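Local coordinates for protein aldehyde dehydrogenase (Bartonella henselae, PDB 3I44) that probably oxidises aldehydes to carboxylic acids with a nicotinamide cofactor, as members of the aldehyde dehydrogenase family do, at residues A123-F135 with N172-P184. The protein carries 1 engineered substitution. Numbering follows the deposited sequence.
Sequences AQTATGSSHIRNF and NWPMNQVTLKVIP
Gln-124 meets Trp-173 at one end and Phe-135 meets Pro-184 at the other, where the nearly parallel helix segments 123-135 and 174-184 run side by side, their axes 7.5 Å apart and inclined by 16°. They come close at Gly-128, whose CA lies 4.9 Å from that of Asn-176. The side chain of Gln-124 bends at chi2 (-85°). This lays its amide over the rim of one face of the Trp-173 indole, with the two planes 23° apart. From there NE2 gives a nearly straight hydrogen bond to Asn-172 O (3.0 Å). A water accepts from the backbone N of Asn-176 and donates to both O and OE1 of Gln-124. Helix 174-188 follows strand 156-168 of the Rossmann-like nucleotide-binding domain, as in other aldehyde dehydrogenases. Asn-298, Gln-301 and Ser-302 bind the turn before it: Trp-173 NE1 is hydrogen-bonded to Ser-302 OG. Farther along, Leu-180 CD2 sits over the centre of the His-131 ring, 3.7 Å from its centroid, in a CH-pi contact. Thr-127 O, of the same helix as His-131, lies over the rim of the opposite face. Phe-135 is a knob among Thr-179, Leu-180, Ile-183 and Pro-184. Pro-184 CD lies over one ring face, 3.8 Å from the centroid, and Ile-183 CG2 touches CD2 of Phe-135 at 3.6 Å.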
loop_
_atom_site.group_PDB
_atom_site.type_symbol
_atom_site.label_atom_id
_atom_site.label_comp_id
_atom_site.label_asym_id
_atom_site.label_seq_id
_atom_site.Cartn_x
_atom_site.Cartn_y
_atom_site.Cartn_z
ATOM N N ALA A 123 7.668 6.410 29.847
ATOM C CA ALA A 123 7.206 6.681 28.499
ATOM C C ALA A 123 7.920 5.773 27.508
ATOM O O ALA A 123 7.274 4.982 26.856
ATOM C CB ALA A 123 7.381 8.139 28.158
ATOM N N GLN A 124 9.253 5.827 27.428
ATOM C CA GLN A 124 9.971 4.978 26.442
ATOM C C GLN A 124 9.643 3.487 26.660
ATOM O O GLN A 124 9.333 2.763 25.706
ATOM C CB GLN A 124 11.479 5.234 26.472
ATOM C CG GLN A 124 11.904 6.629 25.963
ATOM C CD GLN A 124 12.066 6.666 24.453
ATOM O OE1 GLN A 124 11.881 5.651 23.765
ATOM N NE2 GLN A 124 12.399 7.848 23.917
ATOM N N THR A 125 9.717 3.021 27.904
ATOM C CA THR A 125 9.493 1.619 28.171
ATOM C C THR A 125 7.988 1.303 28.319
ATOM O O THR A 125 7.499 0.384 27.702
ATOM C CB THR A 125 10.284 1.132 29.391
ATOM O OG1 THR A 125 11.689 1.370 29.175
ATOM C CG2 THR A 125 10.034 -0.377 29.611
ATOM N N ALA A 126 7.264 2.101 29.072
ATOM C CA ALA A 126 5.836 1.888 29.276
ATOM C C ALA A 126 4.994 1.911 27.998
ATOM O O ALA A 126 4.031 1.186 27.941
ATOM C CB ALA A 126 5.271 2.948 30.288
ATOM N N THR A 127 5.326 2.728 26.983
ATOM C CA THR A 127 4.550 2.689 25.738
ATOM C C THR A 127 4.634 1.310 25.062
ATOM O O THR A 127 3.652 0.841 24.496
ATOM C CB THR A 127 4.887 3.840 24.748
ATOM O OG1 THR A 127 6.283 3.807 24.359
ATOM C CG2 THR A 127 4.556 5.142 25.408
ATOM N N GLY A 128 5.786 0.645 25.191
ATOM C CA GLY A 128 5.945 -0.743 24.726
ATOM C C GLY A 128 4.903 -1.666 25.316
ATOM O O GLY A 128 4.188 -2.402 24.574
ATOM N N SER A 129 4.776 -1.607 26.652
ATOM C CA SER A 129 3.819 -2.469 27.331
ATOM C C SER A 129 2.391 -2.079 26.935
ATOM O O SER A 129 1.557 -2.955 26.732
ATOM C CB SER A 129 4.013 -2.451 28.852
ATOM O OG SER A 129 4.451 -1.179 29.303
ATOM N N SER A 130 2.121 -0.785 26.796
ATOM C CA SER A 130 0.793 -0.315 26.387
ATOM C C SER A 130 0.416 -0.799 24.976
ATOM O O SER A 130 -0.722 -1.210 24.716
ATOM C CB SER A 130 0.719 1.203 26.458
ATOM O OG SER A 130 -0.502 1.660 25.930
ATOM N N HIS A 131 1.365 -0.763 24.052
ATOM C CA HIS A 131 1.116 -1.305 22.710
ATOM C C HIS A 131 0.853 -2.815 22.757
ATOM O O HIS A 131 -0.086 -3.284 22.155
ATOM C CB HIS A 131 2.280 -1.022 21.770
ATOM C CG HIS A 131 2.447 0.427 21.441
ATOM N ND1 HIS A 131 1.390 1.305 21.419
ATOM C CD2 HIS A 131 3.533 1.135 21.067
ATOM C CE1 HIS A 131 1.828 2.505 21.080
ATOM N NE2 HIS A 131 3.121 2.424 20.853
ATOM N N ILE A 132 1.661 -3.559 23.489
ATOM C CA ILE A 132 1.448 -4.974 23.622
ATOM C C ILE A 132 0.020 -5.252 24.101
ATOM O O ILE A 132 -0.684 -6.052 23.489
ATOM C CB ILE A 132 2.460 -5.645 24.568
ATOM C CG1 ILE A 132 3.867 -5.603 23.947
ATOM C CG2 ILE A 132 2.019 -7.075 24.770
ATOM C CD1 ILE A 132 5.012 -5.948 24.855
ATOM N N ARG A 133 -0.404 -4.592 25.170
ATOM C CA ARG A 133 -1.761 -4.795 25.711
ATOM C C ARG A 133 -2.853 -4.430 24.707
ATOM O O ARG A 133 -3.901 -5.082 24.676
ATOM C CB ARG A 133 -1.978 -3.985 27.008
ATOM C CG ARG A 133 -1.061 -4.406 28.160
ATOM C CD ARG A 133 -1.446 -3.751 29.510
ATOM N NE ARG A 133 -1.788 -2.350 29.334
ATOM C CZ ARG A 133 -0.930 -1.361 29.481
ATOM N NH1 ARG A 133 0.323 -1.621 29.843
ATOM N NH2 ARG A 133 -1.327 -0.121 29.236
ATOM N N ASN A 134 -2.630 -3.366 23.943
ATOM C CA ASN A 134 -3.615 -2.952 22.968
ATOM C C ASN A 134 -3.732 -3.943 21.777
ATOM O O ASN A 134 -4.832 -4.141 21.231
ATOM C CB ASN A 134 -3.381 -1.521 22.531
ATOM C CG ASN A 134 -3.811 -0.504 23.600
ATOM O OD1 ASN A 134 -4.835 -0.655 24.247
ATOM N ND2 ASN A 134 -3.043 0.546 23.740
ATOM N N PHE A 135 -2.620 -4.586 21.413
ATOM C CA PHE A 135 -2.654 -5.675 20.426
ATOM C C PHE A 135 -3.421 -6.893 20.986
ATOM O O PHE A 135 -4.223 -7.487 20.302
ATOM C CB PHE A 135 -1.234 -6.109 20.018
ATOM C CG PHE A 135 -0.553 -5.121 19.088
ATOM C CD1 PHE A 135 -1.136 -4.776 17.880
ATOM C CD2 PHE A 135 0.623 -4.528 19.436
ATOM C CE1 PHE A 135 -0.515 -3.894 17.031
ATOM C CE2 PHE A 135 1.231 -3.622 18.593
ATOM C CZ PHE A 135 0.670 -3.304 17.400
ATOM N N ASN A 172 14.753 6.805 18.177
ATOM C CA ASN A 172 14.129 7.853 18.962
ATOM C C ASN A 172 13.075 7.388 19.966
ATOM O O ASN A 172 12.955 7.992 21.019
ATOM C CB ASN A 172 13.589 8.988 18.080
ATOM C CG ASN A 172 12.476 8.554 17.141
ATOM O OD1 ASN A 172 12.530 7.472 16.564
ATOM N ND2 ASN A 172 11.486 9.416 16.950
ATOM N N TRP A 173 12.295 6.374 19.620
ATOM C CA TRP A 173 11.327 5.790 20.521
ATOM C C TRP A 173 11.426 4.265 20.309
ATOM O O TRP A 173 10.474 3.612 19.818
ATOM C CB TRP A 173 9.925 6.318 20.200
ATOM C CG TRP A 173 9.615 7.673 20.749
ATOM C CD1 TRP A 173 9.615 8.855 20.072
ATOM C CD2 TRP A 173 9.194 7.968 22.066
ATOM N NE1 TRP A 173 9.239 9.885 20.908
ATOM C CE2 TRP A 173 8.988 9.359 22.146
ATOM C CE3 TRP A 173 8.971 7.187 23.206
ATOM C CZ2 TRP A 173 8.563 9.980 23.311
ATOM C CZ3 TRP A 173 8.558 7.814 24.371
ATOM C CH2 TRP A 173 8.362 9.191 24.416
ATOM N N PRO A 174 12.593 3.695 20.644
ATOM C CA PRO A 174 12.915 2.341 20.154
ATOM C C PRO A 174 11.898 1.225 20.501
ATOM O O PRO A 174 11.538 0.468 19.623
ATOM C CB PRO A 174 14.298 2.057 20.763
ATOM C CG PRO A 174 14.550 3.158 21.782
ATOM C CD PRO A 174 13.711 4.328 21.364
ATOM N N MET A 175 11.455 1.110 21.750
ATOM C CA MET A 175 10.541 0.044 22.141
ATOM C C MET A 175 9.130 0.335 21.671
ATOM O O MET A 175 8.397 -0.606 21.369
ATOM C CB MET A 175 10.515 -0.194 23.657
ATOM C CG MET A 175 11.473 -1.226 24.170
ATOM S SD MET A 175 11.533 -2.752 23.239
ATOM C CE MET A 175 12.971 -2.421 22.225
ATOM N N ASN A 176 8.756 1.615 21.596
ATOM C CA ASN A 176 7.512 1.980 20.959
ATOM C C ASN A 176 7.472 1.352 19.536
ATOM O O ASN A 176 6.570 0.577 19.202
ATOM C CB ASN A 176 7.413 3.516 20.880
ATOM C CG ASN A 176 6.090 3.999 20.345
ATOM O OD1 ASN A 176 5.958 4.386 19.160
ATOM N ND2 ASN A 176 5.104 4.059 21.227
ATOM N N GLN A 177 8.520 1.635 18.755
ATOM C CA GLN A 177 8.587 1.267 17.355
ATOM C C GLN A 177 8.798 -0.242 17.144
ATOM O O GLN A 177 8.189 -0.815 16.249
ATOM C CB GLN A 177 9.639 2.169 16.654
ATOM C CG GLN A 177 9.242 3.667 16.730
ATOM C CD GLN A 177 10.434 4.658 16.785
ATOM O OE1 GLN A 177 11.543 4.316 17.243
ATOM N NE2 GLN A 177 10.204 5.896 16.293
ATOM N N VAL A 178 9.593 -0.897 17.991
ATOM C CA VAL A 178 9.789 -2.338 17.896
ATOM C C VAL A 178 8.508 -3.109 18.251
ATOM O O VAL A 178 8.115 -4.013 17.514
ATOM C CB VAL A 178 10.966 -2.830 18.785
ATOM C CG1 VAL A 178 10.965 -4.343 18.925
ATOM C CG2 VAL A 178 12.302 -2.315 18.220
ATOM N N THR A 179 7.844 -2.748 19.346
ATOM C CA THR A 179 6.620 -3.445 19.737
ATOM C C THR A 179 5.505 -3.272 18.716
ATOM O O THR A 179 4.800 -4.219 18.435
ATOM C CB THR A 179 6.117 -3.059 21.156
ATOM O OG1 THR A 179 5.848 -1.654 21.238
ATOM C CG2 THR A 179 7.124 -3.433 22.208
ATOM N N LEU A 180 5.381 -2.082 18.145
ATOM C CA LEU A 180 4.412 -1.828 17.070
ATOM C C LEU A 180 4.607 -2.726 15.843
ATOM O O LEU A 180 3.660 -2.921 15.101
ATOM C CB LEU A 180 4.419 -0.368 16.640
ATOM C CG LEU A 180 3.656 0.591 17.569
ATOM C CD1 LEU A 180 3.888 2.045 17.086
ATOM C CD2 LEU A 180 2.129 0.263 17.759
ATOM N N LYS A 181 5.802 -3.273 15.632
ATOM C CA LYS A 181 6.033 -4.110 14.482
ATOM C C LYS A 181 6.070 -5.588 14.817
ATOM O O LYS A 181 5.456 -6.359 14.129
ATOM C CB LYS A 181 7.329 -3.703 13.783
ATOM C CG LYS A 181 7.264 -2.273 13.232
ATOM C CD LYS A 181 8.520 -1.971 12.407
ATOM C CE LYS A 181 8.636 -0.495 12.134
ATOM N NZ LYS A 181 7.558 0.017 11.198
ATOM N N VAL A 182 6.786 -5.979 15.865
ATOM C CA VAL A 182 7.029 -7.401 16.109
ATOM C C VAL A 182 5.766 -8.111 16.627
ATOM O O VAL A 182 5.500 -9.242 16.261
ATOM C CB VAL A 182 8.165 -7.611 17.125
ATOM C CG1 VAL A 182 8.230 -9.060 17.551
ATOM C CG2 VAL A 182 9.511 -7.132 16.531
ATOM N N ILE A 183 5.020 -7.458 17.513
ATOM C CA ILE A 183 3.826 -8.062 18.104
ATOM C C ILE A 183 2.742 -8.360 17.071
ATOM O O ILE A 183 2.244 -9.457 17.061
ATOM C CB ILE A 183 3.279 -7.232 19.303
ATOM C CG1 ILE A 183 4.356 -7.102 20.384
ATOM C CG2 ILE A 183 1.981 -7.838 19.848
ATOM C CD1 ILE A 183 4.878 -8.444 21.020
ATOM N N PRO A 184 2.354 -7.400 16.201
ATOM C CA PRO A 184 1.290 -7.786 15.250
ATOM C C PRO A 184 1.773 -8.829 14.214
ATOM O O PRO A 184 0.971 -9.650 13.744
ATOM C CB PRO A 184 0.874 -6.452 14.600
ATOM C CG PRO A 184 2.022 -5.533 14.827
ATOM C CD PRO A 184 2.630 -5.956 16.147
HETATM O O HOH W 1 10.432 3.461 23.290
#